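Uncharacterized protein (Sulfolobus solfataricus P2, PDB 2QS7) is of unknown function but is probably an oxidoreductase of the DsrE/DsrF-like family. Local coordinates at residues 8-16 and 135-144; 22-33 and 84-94. One frame throughout, in Å; residues are numbered along the deposited sequence. Where two conformers were deposited one is given.

Contact 1: residues 8-16 and 135-144; sequences KKLSIIVFS and RAEGGTTLFI
Strands 9-14 and 140-143 run parallel in register, Leu10 beside Thr140 and Ile13 beside Phe143, their axes 4.7 Å apart and 13° askew. The ladder passes from Thr140 N to Lys9 O through Ser11, Leu142 and Ile13 to the chain end, where Ile144 O takes both Phe15 N and Ser16 N. Ser16 OG donates to the other carboxylate oxygen, Ile144 OXT, at 2.5 Å. On the face of Leu10, Ile12 and Leu142, which helix 19-34 and the second subunit share, Leu10 CD1 rests on Thr140 CG2 and Leu142 CD1, and Ile12 CG2 touches Ile144 CD1 at 3.7 Å. On the reverse face Ile13 CG2 abuts the Phe143 ring at CD2 and CE2, while the rings of Phe143 and Phe15 meet obliquely, their planes 31° apart. Ser11 OG, also bonded to Asn40, lies 3.6 Å from Ala136 CB and donates to a water that in turn donates to Ala136 O and Thr140 O. The Lys9 side chain starts extended and bends at chi3 (64°), which swings NZ over the turn between helix 129-136 and the last strand. There NZ bonds Arg135 O and Glu137 O, each at 2.7 Å. A methionine at Lys9 would probably leave these two carbonyls without their shared donor and the turn less firmly tied to the first strand. Next to them, Ala136 to Gly139 form a type II turn, whose Gly138 has a positive phi suited to glycine. The ammonium group thus meets the carbonyl-rich C-terminal end of a helix, and its charge is likely to offset the partial negative charge gathered there.

Contact 2: residues 22-33 and 84-94; sequences LMPVGILTSGAA and YPMWHQLVQQA
Trp87 holds CG between its backbone N and carbonyl carbon (chi1 74°), which stands the indole against Leu22 of the neighbouring helix. Leu22 CB lies over the five-membered ring in a CH-pi contact, 3.8 Å from its centroid and only 9° off the normal. Farther out, Leu22 CD1 covers the same face near NE1, and His88 CB backs the opposite face, so the indole is sandwiched. Met23, a selenomethionine, starts away from the partner helix but folds back through bends at chi2 and chi3; its CE reaches Tyr84 CE2 at 3.8 Å and also meets Leu90 CD1. These helices pack as successive crossovers on one side of a parallel alpha/beta sheet: axes 7.9 Å apart, crossing at 20°, with Thr29 and Val91 both resting on Leu41 of strand 38-43. Lacking a side chain, Gly26 probably permits so close an approach: a CB there would lie about 3.0 Å from Trp87 O and press on Leu90 CD1. Leu90 packs here as a knob seated among Met23, Gly26, Ile27 and Ser30, its CB 3.6 Å from Gly26 O. Thr29 turns OG1 back to Val25 O, which its own backbone N approaches from the other face, and leaves the methyl CG2 to meet Ala94 CB at 3.7 Å. One turn later, Ala33 CB touches that same Ala94 methyl. At the opposite end the Tyr84 ring meets Phe111 of the second subunit edge-to-face.

Overall arrangement
Contact 2 is nested in the chain loop that contact 1 closes, and the two centres lie about 15 Å apart. Helix 19-34, which follows strand 9-14, joins them by packing on one face of the sheet: Leu10 CD2 meets Ala32 CB at 3.8 Å, Ile144 CD1 meets Leu28 CD1 at 3.8 Å, and Val14 CG2 meets Val25 CG1 at 3.9 Å. Contact 1 adds the last strand at one edge of the sheet within this chain, whereas contact 2 builds the helical layer over its middle. Both reach the second subunit. An EPE molecule, probably from the crystallisation liquor, lies about 4 Å from Gly138 (nearest atoms) and bonds Thr141 N through its sulfonate; whether it marks a pocket is not known.

Contact 1: residues 8-16 and 135-144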
ATOM      1  N   LYS A   8      12.455  12.049  14.355  1.00 62.13           N
ATOM      2  CA  LYS A   8      11.358  11.373  13.689  1.00 59.77           C
ATOM      3  C   LYS A   8      11.856  10.699  12.419  1.00 55.11           C
ATOM      4  O   LYS A   8      12.727  11.214  11.729  1.00 51.88           O
ATOM      5  CB  LYS A   8      10.258  12.364  13.338  1.00 60.24           C
ATOM      6  CG  LYS A   8       9.602  13.049  14.563  1.00 61.28           C
ATOM      7  CD  LYS A   8       8.335  13.801  14.108  1.00 62.55           C
ATOM      8  CE  LYS A   8       7.476  14.262  15.272  1.00 70.01           C
ATOM      9  NZ  LYS A   8       8.250  14.948  16.330  1.00 66.61           N
ATOM     10  N   LYS A   9      11.256   9.575  12.077  1.00 52.93           N
ATOM     11  CA  LYS A   9      11.714   8.810  10.925  1.00 54.46           C
ATOM     12  C   LYS A   9      10.577   8.290  10.115  1.00 53.45           C
ATOM     13  O   LYS A   9       9.565   7.854  10.661  1.00 50.78           O
ATOM     14  CB  LYS A   9      12.552   7.636  11.476  1.00 56.74           C
ATOM     15  CG  LYS A   9      13.132   6.709  10.452  1.00 59.70           C
ATOM     16  CD  LYS A   9      14.222   5.774  11.119  1.00 60.62           C
ATOM     17  CE  LYS A   9      13.675   4.858  12.156  1.00 57.85           C
ATOM     18  NZ  LYS A   9      14.668   3.816  12.579  1.00 52.96           N
ATOM     19  N   LEU A  10      10.752   8.351   8.804  1.00 52.00           N
ATOM     20  CA  LEU A  10       9.831   7.812   7.832  1.00 50.69           C
ATOM     21  C   LEU A  10      10.601   6.894   6.873  1.00 52.02           C
ATOM     22  O   LEU A  10      11.615   7.277   6.313  1.00 50.15           O
ATOM     23  CB  LEU A  10       9.230   8.935   7.004  1.00 49.74           C
ATOM     24  CG  LEU A  10       8.288   8.537   5.858  1.00 53.61           C
ATOM     25  CD1 LEU A  10       7.042   7.826   6.373  1.00 49.45           C
ATOM     26  CD2 LEU A  10       7.914   9.810   5.048  1.00 47.14           C
ATOM     27  N   SER A  11      10.095   5.678   6.690  1.00 50.94           N
ATOM     28  CA  SER A  11      10.689   4.737   5.766  1.00 50.00           C
ATOM     29  C   SER A  11       9.621   4.280   4.798  1.00 50.27           C
ATOM     30  O   SER A  11       8.490   3.985   5.178  1.00 49.57           O
ATOM     31  CB  SER A  11      11.314   3.558   6.522  1.00 50.75           C
ATOM     32  OG  SER A  11      12.299   3.986   7.505  1.00 50.05           O
ATOM     33  N   ILE A  12       9.978   4.220   3.529  1.00 50.82           N
ATOM     34  CA  ILE A  12       9.009   3.842   2.499  1.00 51.70           C
ATOM     35  C   ILE A  12       9.576   2.800   1.580  1.00 51.75           C
ATOM     36  O   ILE A  12      10.698   2.957   1.088  1.00 49.55           O
ATOM     37  CB  ILE A  12       8.639   5.064   1.604  1.00 52.64           C
ATOM     38  CG1 ILE A  12       8.152   6.237   2.459  1.00 54.18           C
ATOM     39  CG2 ILE A  12       7.586   4.661   0.524  1.00 52.08           C
ATOM     40  CD1 ILE A  12       7.807   7.478   1.589  1.00 51.94           C
ATOM     41  N   ILE A  13       8.798   1.728   1.372  1.00 52.39           N
ATOM     42  CA  ILE A  13       9.124   0.695   0.393  1.00 52.69           C
ATOM     43  C   ILE A  13       8.417   1.155  -0.867  1.00 51.27           C
ATOM     44  O   ILE A  13       7.170   1.216  -0.944  1.00 52.08           O
ATOM     45  CB  ILE A  13       8.648  -0.713   0.760  1.00 54.65           C
ATOM     46  CG1 ILE A  13       9.313  -1.169   2.043  1.00 55.80           C
ATOM     47  CG2 ILE A  13       8.936  -1.733  -0.382  1.00 47.71           C
ATOM     48  CD1 ILE A  13       8.762  -2.528   2.586  1.00 56.44           C
ATOM     49  N   VAL A  14       9.220   1.564  -1.834  1.00 51.45           N
ATOM     50  CA  VAL A  14       8.692   2.082  -3.110  1.00 50.43           C
ATOM     51  C   VAL A  14       8.633   0.919  -4.045  1.00 52.51           C
ATOM     52  O   VAL A  14       9.604   0.600  -4.747  1.00 52.46           O
ATOM     53  CB  VAL A  14       9.565   3.224  -3.695  1.00 50.97           C
ATOM     54  CG1 VAL A  14       8.913   3.810  -4.958  1.00 48.34           C
ATOM     55  CG2 VAL A  14       9.818   4.325  -2.635  1.00 49.53           C
ATOM     56  N   PHE A  15       7.489   0.238  -4.008  1.00 51.41           N
ATOM     57  CA  PHE A  15       7.243  -0.933  -4.862  1.00 51.32           C
ATOM     58  C   PHE A  15       6.701  -0.566  -6.226  1.00 51.87           C
ATOM     59  O   PHE A  15       7.050  -1.207  -7.270  1.00 52.15           O
ATOM     60  CB  PHE A  15       6.217  -1.820  -4.146  1.00 50.63           C
ATOM     61  CG  PHE A  15       5.685  -2.931  -4.967  1.00 50.77           C
ATOM     62  CD1 PHE A  15       6.328  -4.143  -5.017  1.00 54.96           C
ATOM     63  CD2 PHE A  15       4.533  -2.772  -5.713  1.00 53.36           C
ATOM     64  CE1 PHE A  15       5.825  -5.151  -5.788  1.00 51.11           C
ATOM     65  CE2 PHE A  15       4.042  -3.783  -6.444  1.00 49.31           C
ATOM     66  CZ  PHE A  15       4.684  -4.967  -6.496  1.00 48.49           C
ATOM     67  N   SER A  16       5.801   0.421  -6.222  1.00 52.15           N
ATOM     68  CA  SER A  16       5.114   0.844  -7.464  1.00 54.14           C
ATOM     69  C   SER A  16       5.992   1.684  -8.380  1.00 54.21           C
ATOM     70  O   SER A  16       6.968   2.300  -7.951  1.00 53.84           O
ATOM     71  CB  SER A  16       3.833   1.594  -7.116  1.00 55.05           C
ATOM     72  OG  SER A  16       3.004   0.790  -6.284  1.00 53.92           O
ATOM     73  N   ARG A 135      16.523  -0.555   9.435  1.00 52.78           N
ATOM     74  CA  ARG A 135      16.462   0.912   9.318  1.00 53.66           C
ATOM     75  C   ARG A 135      15.139   1.504   9.621  1.00 56.04           C
ATOM     76  O   ARG A 135      15.075   2.550  10.243  1.00 58.45           O
ATOM     77  CB  ARG A 135      16.875   1.377   7.905  1.00 56.07           C
ATOM     78  CG  ARG A 135      18.178   1.984   7.904  1.00 55.29           C
ATOM     79  CD  ARG A 135      18.450   2.752   6.736  1.00 67.92           C
ATOM     80  NE  ARG A 135      19.051   3.998   7.167  1.00 68.26           N
ATOM     81  CZ  ARG A 135      20.338   4.216   7.367  1.00 65.14           C
ATOM     82  NH1 ARG A 135      21.250   3.282   7.198  1.00 63.57           N
ATOM     83  NH2 ARG A 135      20.702   5.423   7.732  1.00 76.15           N
ATOM     84  N   ALA A 136      14.065   0.819   9.248  1.00 54.87           N
ATOM     85  CA  ALA A 136      12.721   1.320   9.508  1.00 55.12           C
ATOM     86  C   ALA A 136      12.219   1.224  10.920  1.00 55.34           C
ATOM     87  O   ALA A 136      11.261   1.915  11.310  1.00 53.85           O
ATOM     88  CB  ALA A 136      11.728   0.580   8.657  1.00 54.71           C
ATOM     89  N   GLU A 137      12.794   0.310  11.672  1.00 55.01           N
ATOM     90  CA  GLU A 137      12.337   0.017  13.007  1.00 56.83           C
ATOM     91  C   GLU A 137      12.227   1.257  13.868  1.00 54.75           C
ATOM     92  O   GLU A 137      13.133   2.036  13.916  1.00 52.63           O
ATOM     93  CB  GLU A 137      13.341  -0.950  13.656  1.00 57.14           C
ATOM     94  CG  GLU A 137      12.827  -1.690  14.892  1.00 66.56           C
ATOM     95  CD  GLU A 137      13.973  -2.508  15.579  1.00 74.31           C
ATOM     96  OE1 GLU A 137      14.983  -2.851  14.884  1.00 93.50           O
ATOM     97  OE2 GLU A 137      13.875  -2.780  16.803  1.00 97.53           O
ATOM     98  N   GLY A 138      11.083   1.432  14.511  1.00 54.38           N
ATOM     99  CA  GLY A 138      10.853   2.541  15.399  1.00 54.23           C
ATOM    100  C   GLY A 138      10.267   3.776  14.750  1.00 55.01           C
ATOM    101  O   GLY A 138       9.895   4.686  15.461  1.00 55.34           O
ATOM    102  N   GLY A 139      10.167   3.832  13.430  1.00 52.46           N
ATOM    103  CA  GLY A 139       9.562   5.010  12.788  1.00 52.49           C
ATOM    104  C   GLY A 139       8.276   4.634  12.060  1.00 54.67           C
ATOM    105  O   GLY A 139       7.802   3.499  12.161  1.00 54.22           O
ATOM    106  N   THR A 140       7.733   5.569  11.296  1.00 51.16           N
ATOM    107  CA  THR A 140       6.581   5.300  10.478  1.00 51.84           C
ATOM    108  C   THR A 140       7.086   4.621   9.240  1.00 50.76           C
ATOM    109  O   THR A 140       8.089   5.055   8.664  1.00 52.25           O
ATOM    110  CB  THR A 140       5.896   6.625  10.162  1.00 53.65           C
ATOM    111  OG1 THR A 140       5.369   7.101  11.399  1.00 55.19           O
ATOM    112  CG2 THR A 140       4.804   6.438   9.171  1.00 51.39           C
ATOM    113  N   THR A 141       6.404   3.557   8.820  1.00 50.69           N
ATOM    114  CA  THR A 141       6.810   2.782   7.615  1.00 50.51           C
ATOM    115  C   THR A 141       5.628   2.518   6.736  1.00 51.06           C
ATOM    116  O   THR A 141       4.560   2.186   7.243  1.00 51.94           O
ATOM    117  CB  THR A 141       7.463   1.417   7.985  1.00 50.93           C
ATOM    118  OG1 THR A 141       8.536   1.630   8.915  1.00 55.70           O
ATOM    119  CG2 THR A 141       8.014   0.741   6.758  1.00 50.25           C
ATOM    120  N   LEU A 142       5.814   2.770   5.441  1.00 50.82           N
ATOM    121  CA  LEU A 142       4.755   2.662   4.404  1.00 51.04           C
ATOM    122  C   LEU A 142       5.218   1.807   3.258  1.00 51.41           C
ATOM    123  O   LEU A 142       6.410   1.788   2.950  1.00 52.44           O
ATOM    124  CB  LEU A 142       4.439   4.036   3.819  1.00 52.19           C
ATOM    125  CG  LEU A 142       4.039   5.141   4.805  1.00 55.62           C
ATOM    126  CD1 LEU A 142       3.951   6.439   4.056  1.00 49.32           C
ATOM    127  CD2 LEU A 142       2.751   4.826   5.564  1.00 49.09           C
ATOM    128  N   PHE A 143       4.272   1.106   2.640  1.00 51.29           N
ATOM    129  CA  PHE A 143       4.484   0.327   1.427  1.00 50.99           C
ATOM    130  C   PHE A 143       3.606   0.987   0.367  1.00 51.84           C
ATOM    131  O   PHE A 143       2.359   1.051   0.522  1.00 49.93           O
ATOM    132  CB  PHE A 143       4.073  -1.137   1.640  1.00 51.26           C
ATOM    133  CG  PHE A 143       4.345  -2.027   0.464  1.00 49.96           C
ATOM    134  CD1 PHE A 143       3.476  -2.050  -0.636  1.00 51.27           C
ATOM    135  CD2 PHE A 143       5.450  -2.840   0.449  1.00 51.04           C
ATOM    136  CE1 PHE A 143       3.727  -2.878  -1.690  1.00 52.95           C
ATOM    137  CE2 PHE A 143       5.717  -3.662  -0.611  1.00 53.20           C
ATOM    138  CZ  PHE A 143       4.877  -3.696  -1.672  1.00 49.39           C
ATOM    139  N   ILE A 144       4.272   1.511  -0.663  1.00 53.57           N
ATOM    140  CA  ILE A 144       3.653   2.242  -1.746  1.00 55.79           C
ATOM    141  C   ILE A 144       3.884   1.543  -3.102  1.00 60.40           C
ATOM    142  O   ILE A 144       5.041   1.328  -3.515  1.00 60.96           O
ATOM    143  CB  ILE A 144       4.196   3.696  -1.815  1.00 55.78           C
ATOM    144  CG1 ILE A 144       3.963   4.382  -0.467  1.00 57.27           C
ATOM    145  CG2 ILE A 144       3.511   4.475  -2.998  1.00 50.82           C
ATOM    146  CD1 ILE A 144       4.194   5.850  -0.421  1.00 54.84           C
ATOM    147  OXT ILE A 144       2.926   1.199  -3.808  1.00 61.54           O
TER
HETATM  148  O   HOH W   1      10.732   4.102   9.690  1.00 37.15           O

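Contact 2: residues 22-33 and 84-94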
ATOM      1  N   LEU A  22       4.556   7.451  -7.730  1.00 54.53           N
ATOM      2  CA  LEU A  22       5.872   8.021  -7.518  1.00 53.96           C
ATOM      3  C   LEU A  22       5.749   9.460  -7.026  1.00 55.22           C
ATOM      4  O   LEU A  22       6.586   9.895  -6.247  1.00 54.66           O
ATOM      5  CB  LEU A  22       6.722   7.925  -8.791  1.00 54.52           C
ATOM      6  CG  LEU A  22       7.169   6.516  -9.211  1.00 53.69           C
ATOM      7  CD1 LEU A  22       7.686   6.493 -10.656  1.00 51.90           C
ATOM      8  CD2 LEU A  22       8.204   5.969  -8.221  1.00 51.90           C
HETATM    9  N   MSE A  23       4.727  10.207  -7.466  1.00 55.95           N
HETATM   10  CA  MSE A  23       4.542  11.590  -6.978  1.00 55.83           C
HETATM   11  C   MSE A  23       4.392  11.685  -5.457  1.00 55.67           C
HETATM   12  O   MSE A  23       5.080  12.480  -4.843  1.00 55.42           O
HETATM   13  CB  MSE A  23       3.373  12.279  -7.678  1.00 55.64           C
HETATM   14  CG  MSE A  23       3.674  12.822  -9.089  1.00 63.22           C
HETATM   15 SE   MSE A  23       5.162  14.111  -9.140  0.75 73.77          SE
HETATM   16  CE  MSE A  23       4.878  15.129  -7.460  1.00 63.38           C
ATOM     17  N   PRO A  24       3.464  10.920  -4.859  1.00 56.80           N
ATOM     18  CA  PRO A  24       3.351  10.834  -3.404  1.00 56.38           C
ATOM     19  C   PRO A  24       4.694  10.526  -2.738  1.00 56.14           C
ATOM     20  O   PRO A  24       4.989  11.051  -1.657  1.00 59.08           O
ATOM     21  CB  PRO A  24       2.405   9.652  -3.198  1.00 56.29           C
ATOM     22  CG  PRO A  24       1.660   9.515  -4.384  1.00 60.91           C
ATOM     23  CD  PRO A  24       2.404  10.152  -5.520  1.00 59.98           C
ATOM     24  N   VAL A  25       5.479   9.611  -3.309  1.00 55.19           N
ATOM     25  CA  VAL A  25       6.819   9.294  -2.751  1.00 54.45           C
ATOM     26  C   VAL A  25       7.646  10.573  -2.691  1.00 54.85           C
ATOM     27  O   VAL A  25       8.210  10.892  -1.672  1.00 54.55           O
ATOM     28  CB  VAL A  25       7.567   8.225  -3.574  1.00 56.49           C
ATOM     29  CG1 VAL A  25       9.070   8.163  -3.162  1.00 51.77           C
ATOM     30  CG2 VAL A  25       6.862   6.861  -3.408  1.00 50.62           C
ATOM     31  N   GLY A  26       7.660  11.330  -3.786  1.00 53.06           N
ATOM     32  CA  GLY A  26       8.380  12.602  -3.818  1.00 52.57           C
ATOM     33  C   GLY A  26       7.862  13.638  -2.809  1.00 51.96           C
ATOM     34  O   GLY A  26       8.643  14.316  -2.140  1.00 51.98           O
ATOM     35  N   ILE A  27       6.544  13.743  -2.706  1.00 50.26           N
ATOM     36  CA  ILE A  27       5.905  14.727  -1.843  1.00 52.58           C
ATOM     37  C   ILE A  27       6.097  14.340  -0.378  1.00 51.32           C
ATOM     38  O   ILE A  27       6.386  15.180   0.454  1.00 53.62           O
ATOM     39  CB  ILE A  27       4.394  14.887  -2.202  1.00 52.67           C
ATOM     40  CG1 ILE A  27       4.236  15.498  -3.597  1.00 52.35           C
ATOM     41  CG2 ILE A  27       3.684  15.754  -1.172  1.00 51.05           C
ATOM     42  CD1 ILE A  27       2.858  15.332  -4.152  1.00 52.41           C
ATOM     43  N   LEU A  28       5.933  13.072  -0.059  1.00 51.34           N
ATOM     44  CA  LEU A  28       6.182  12.622   1.315  1.00 52.62           C
ATOM     45  C   LEU A  28       7.630  12.863   1.698  1.00 50.93           C
ATOM     46  O   LEU A  28       7.925  13.322   2.787  1.00 50.84           O
ATOM     47  CB  LEU A  28       5.903  11.136   1.454  1.00 52.48           C
ATOM     48  CG  LEU A  28       4.457  10.743   1.651  1.00 57.75           C
ATOM     49  CD1 LEU A  28       4.257   9.317   1.174  1.00 59.57           C
ATOM     50  CD2 LEU A  28       4.086  10.910   3.134  1.00 58.07           C
ATOM     51  N   THR A  29       8.547  12.489   0.806  1.00 50.98           N
ATOM     52  CA  THR A  29       9.962  12.626   1.111  1.00 49.32           C
ATOM     53  C   THR A  29      10.334  14.069   1.350  1.00 50.02           C
ATOM     54  O   THR A  29      11.008  14.395   2.309  1.00 50.90           O
ATOM     55  CB  THR A  29      10.814  12.053  -0.008  1.00 52.78           C
ATOM     56  OG1 THR A  29      10.490  10.664  -0.146  1.00 50.48           O
ATOM     57  CG2 THR A  29      12.293  12.205   0.309  1.00 45.70           C
ATOM     58  N   SER A  30       9.860  14.934   0.454  1.00 50.88           N
ATOM     59  CA  SER A  30      10.171  16.354   0.475  1.00 51.03           C
ATOM     60  C   SER A  30       9.608  17.013   1.720  1.00 50.53           C
ATOM     61  O   SER A  30      10.300  17.753   2.419  1.00 50.29           O
ATOM     62  CB  SER A  30       9.567  17.007  -0.768  1.00 52.42           C
ATOM     63  OG  SER A  30      10.063  18.316  -0.961  1.00 57.87           O
ATOM     64  N   GLY A  31       8.344  16.717   1.997  1.00 51.03           N
ATOM     65  CA  GLY A  31       7.655  17.284   3.168  1.00 50.40           C
ATOM     66  C   GLY A  31       8.244  16.795   4.472  1.00 50.81           C
ATOM     67  O   GLY A  31       8.491  17.573   5.349  1.00 52.32           O
ATOM     68  N   ALA A  32       8.505  15.498   4.583  1.00 51.38           N
ATOM     69  CA  ALA A  32       9.089  14.948   5.806  1.00 49.24           C
ATOM     70  C   ALA A  32      10.495  15.492   6.052  1.00 50.16           C
ATOM     71  O   ALA A  32      10.814  15.886   7.187  1.00 50.18           O
ATOM     72  CB  ALA A  32       9.059  13.381   5.730  1.00 48.11           C
ATOM     73  N   ALA A  33      11.333  15.507   5.011  1.00 50.45           N
ATOM     74  CA  ALA A  33      12.700  16.011   5.141  1.00 50.27           C
ATOM     75  C   ALA A  33      12.678  17.470   5.589  1.00 51.22           C
ATOM     76  O   ALA A  33      13.431  17.849   6.479  1.00 49.66           O
ATOM     77  CB  ALA A  33      13.476  15.824   3.825  1.00 49.69           C
ATOM     78  N   TYR A  84       5.318  22.024 -11.256  1.00 69.20           N
ATOM     79  CA  TYR A  84       5.570  21.214 -10.096  1.00 69.01           C
ATOM     80  C   TYR A  84       6.761  20.298 -10.424  1.00 67.57           C
ATOM     81  O   TYR A  84       6.784  19.695 -11.488  1.00 67.17           O
ATOM     82  CB  TYR A  84       4.303  20.441  -9.720  1.00 70.52           C
ATOM     83  CG  TYR A  84       4.260  20.162  -8.247  1.00 71.75           C
ATOM     84  CD1 TYR A  84       3.770  21.124  -7.359  1.00 74.03           C
ATOM     85  CD2 TYR A  84       4.760  18.973  -7.724  1.00 74.20           C
ATOM     86  CE1 TYR A  84       3.755  20.894  -5.979  1.00 73.82           C
ATOM     87  CE2 TYR A  84       4.753  18.729  -6.352  1.00 72.13           C
ATOM     88  CZ  TYR A  84       4.249  19.692  -5.488  1.00 73.77           C
ATOM     89  OH  TYR A  84       4.242  19.446  -4.140  1.00 72.65           O
ATOM     90  N   PRO A  85       7.776  20.224  -9.534  1.00 66.67           N
ATOM     91  CA  PRO A  85       8.939  19.356  -9.817  1.00 66.05           C
ATOM     92  C   PRO A  85       8.589  17.888 -10.003  1.00 64.29           C
ATOM     93  O   PRO A  85       7.563  17.436  -9.480  1.00 64.43           O
ATOM     94  CB  PRO A  85       9.824  19.491  -8.566  1.00 65.37           C
ATOM     95  CG  PRO A  85       9.293  20.638  -7.789  1.00 67.45           C
ATOM     96  CD  PRO A  85       7.907  20.962  -8.263  1.00 66.63           C
HETATM   97  N   MSE A  86       9.423  17.158 -10.750  1.00 63.07           N
HETATM   98  CA  MSE A  86       9.241  15.720 -10.956  0.50 62.99           C
HETATM   99  C   MSE A  86       9.555  15.018  -9.633  1.00 61.77           C
HETATM  100  O   MSE A  86      10.319  15.539  -8.802  1.00 59.23           O
HETATM  101  CB  MSE A  86      10.174  15.209 -12.078  0.50 62.13           C
HETATM  102  CG  MSE A  86      10.019  15.987 -13.411  0.50 66.33           C
HETATM  103 SE   MSE A  86      11.224  15.475 -14.932  0.38 64.49          SE
HETATM  104  CE  MSE A  86      10.279  13.965 -15.676  0.50 62.18           C
ATOM    105  N   TRP A  87       8.984  13.839  -9.446  1.00 60.45           N
ATOM    106  CA  TRP A  87       9.174  13.108  -8.220  1.00 59.35           C
ATOM    107  C   TRP A  87      10.631  12.921  -7.815  1.00 57.57           C
ATOM    108  O   TRP A  87      10.976  13.050  -6.625  1.00 57.92           O
ATOM    109  CB  TRP A  87       8.457  11.760  -8.313  1.00 62.19           C
ATOM    110  CG  TRP A  87       9.129  10.773  -9.183  1.00 59.93           C
ATOM    111  CD1 TRP A  87       8.925  10.563 -10.502  1.00 59.40           C
ATOM    112  CD2 TRP A  87      10.128   9.847  -8.771  1.00 60.75           C
ATOM    113  NE1 TRP A  87       9.731   9.550 -10.945  1.00 56.49           N
ATOM    114  CE2 TRP A  87      10.484   9.093  -9.900  1.00 61.48           C
ATOM    115  CE3 TRP A  87      10.734   9.560  -7.546  1.00 62.86           C
ATOM    116  CZ2 TRP A  87      11.433   8.079  -9.856  1.00 63.81           C
ATOM    117  CZ3 TRP A  87      11.695   8.553  -7.502  1.00 63.83           C
ATOM    118  CH2 TRP A  87      12.038   7.831  -8.662  1.00 60.26           C
ATOM    119  N   HIS A  88      11.484  12.592  -8.771  1.00 56.61           N
ATOM    120  CA  HIS A  88      12.889  12.350  -8.455  1.00 57.15           C
ATOM    121  C   HIS A  88      13.634  13.621  -8.089  1.00 56.24           C
ATOM    122  O   HIS A  88      14.596  13.554  -7.348  1.00 56.35           O
ATOM    123  CB  HIS A  88      13.620  11.599  -9.560  1.00 60.16           C
ATOM    124  CG  HIS A  88      13.501  12.232 -10.898  1.00 60.34           C
ATOM    125  ND1 HIS A  88      14.324  13.258 -11.312  1.00 72.18           N
ATOM    126  CD2 HIS A  88      12.660  11.975 -11.930  1.00 72.65           C
ATOM    127  CE1 HIS A  88      13.985  13.614 -12.541  1.00 71.22           C
ATOM    128  NE2 HIS A  88      12.977  12.852 -12.940  1.00 66.67           N
ATOM    129  N   GLN A  89      13.210  14.762  -8.627  1.00 55.72           N
ATOM    130  CA  GLN A  89      13.797  16.043  -8.278  1.00 54.85           C
ATOM    131  C   GLN A  89      13.445  16.373  -6.845  1.00 54.18           C
ATOM    132  O   GLN A  89      14.265  16.886  -6.110  1.00 53.27           O
ATOM    133  CB  GLN A  89      13.293  17.140  -9.202  1.00 55.47           C
ATOM    134  CG  GLN A  89      13.723  16.919 -10.649  1.00 57.60           C
ATOM    135  CD  GLN A  89      13.172  17.958 -11.600  1.00 59.70           C
ATOM    136  OE1 GLN A  89      12.103  18.541 -11.383  1.00 64.66           O
ATOM    137  NE2 GLN A  89      13.906  18.193 -12.671  1.00 59.84           N
ATOM    138  N   LEU A  90      12.221  16.054  -6.437  1.00 53.64           N
ATOM    139  CA  LEU A  90      11.809  16.253  -5.054  1.00 53.58           C
ATOM    140  C   LEU A  90      12.661  15.398  -4.121  1.00 54.30           C
ATOM    141  O   LEU A  90      13.046  15.851  -3.033  1.00 53.64           O
ATOM    142  CB  LEU A  90      10.316  15.954  -4.857  1.00 52.27           C
ATOM    143  CG  LEU A  90       9.277  16.890  -5.492  1.00 55.75           C
ATOM    144  CD1 LEU A  90       7.876  16.312  -5.324  1.00 51.83           C
ATOM    145  CD2 LEU A  90       9.338  18.312  -4.940  1.00 51.03           C
ATOM    146  N   VAL A  91      12.977  14.177  -4.532  1.00 53.80           N
ATOM    147  CA  VAL A  91      13.813  13.316  -3.688  1.00 52.26           C
ATOM    148  C   VAL A  91      15.251  13.876  -3.590  1.00 53.59           C
ATOM    149  O   VAL A  91      15.803  14.024  -2.472  1.00 53.91           O
ATOM    150  CB  VAL A  91      13.793  11.857  -4.147  1.00 52.43           C
ATOM    151  CG1 VAL A  91      14.751  11.018  -3.292  1.00 51.79           C
ATOM    152  CG2 VAL A  91      12.360  11.334  -4.040  1.00 47.73           C
ATOM    153  N   GLN A  92      15.828  14.248  -4.728  1.00 54.36           N
ATOM    154  CA  GLN A  92      17.179  14.755  -4.734  1.00 54.81           C
ATOM    155  C   GLN A  92      17.281  16.047  -3.939  1.00 55.03           C
ATOM    156  O   GLN A  92      18.249  16.247  -3.204  1.00 55.58           O
ATOM    157  CB  GLN A  92      17.709  14.933  -6.175  1.00 55.81           C
ATOM    158  CG  GLN A  92      19.115  15.528  -6.270  1.00 60.11           C
ATOM    159  CD  GLN A  92      20.168  14.846  -5.374  1.00 74.58           C
ATOM    160  OE1 GLN A  92      20.844  15.516  -4.576  1.00 81.23           O
ATOM    161  NE2 GLN A  92      20.290  13.522  -5.480  1.00 72.46           N
ATOM    162  N   GLN A  93      16.298  16.928  -4.078  1.00 55.48           N
ATOM    163  CA  GLN A  93      16.301  18.189  -3.321  1.00 56.48           C
ATOM    164  C   GLN A  93      16.181  17.877  -1.837  1.00 56.26           C
ATOM    165  O   GLN A  93      16.804  18.534  -1.015  1.00 56.84           O
ATOM    166  CB  GLN A  93      15.161  19.119  -3.745  1.00 56.99           C
ATOM    167  N   ALA A  94      15.383  16.869  -1.497  1.00 54.95           N
ATOM    168  CA  ALA A  94      15.215  16.479  -0.093  1.00 54.63           C
ATOM    169  C   ALA A  94      16.549  16.015   0.482  1.00 54.59           C
ATOM    170  O   ALA A  94      16.867  16.352   1.618  1.00 54.37           O
ATOM    171  CB  ALA A  94      14.163  15.413   0.064  1.00 51.44           C
TER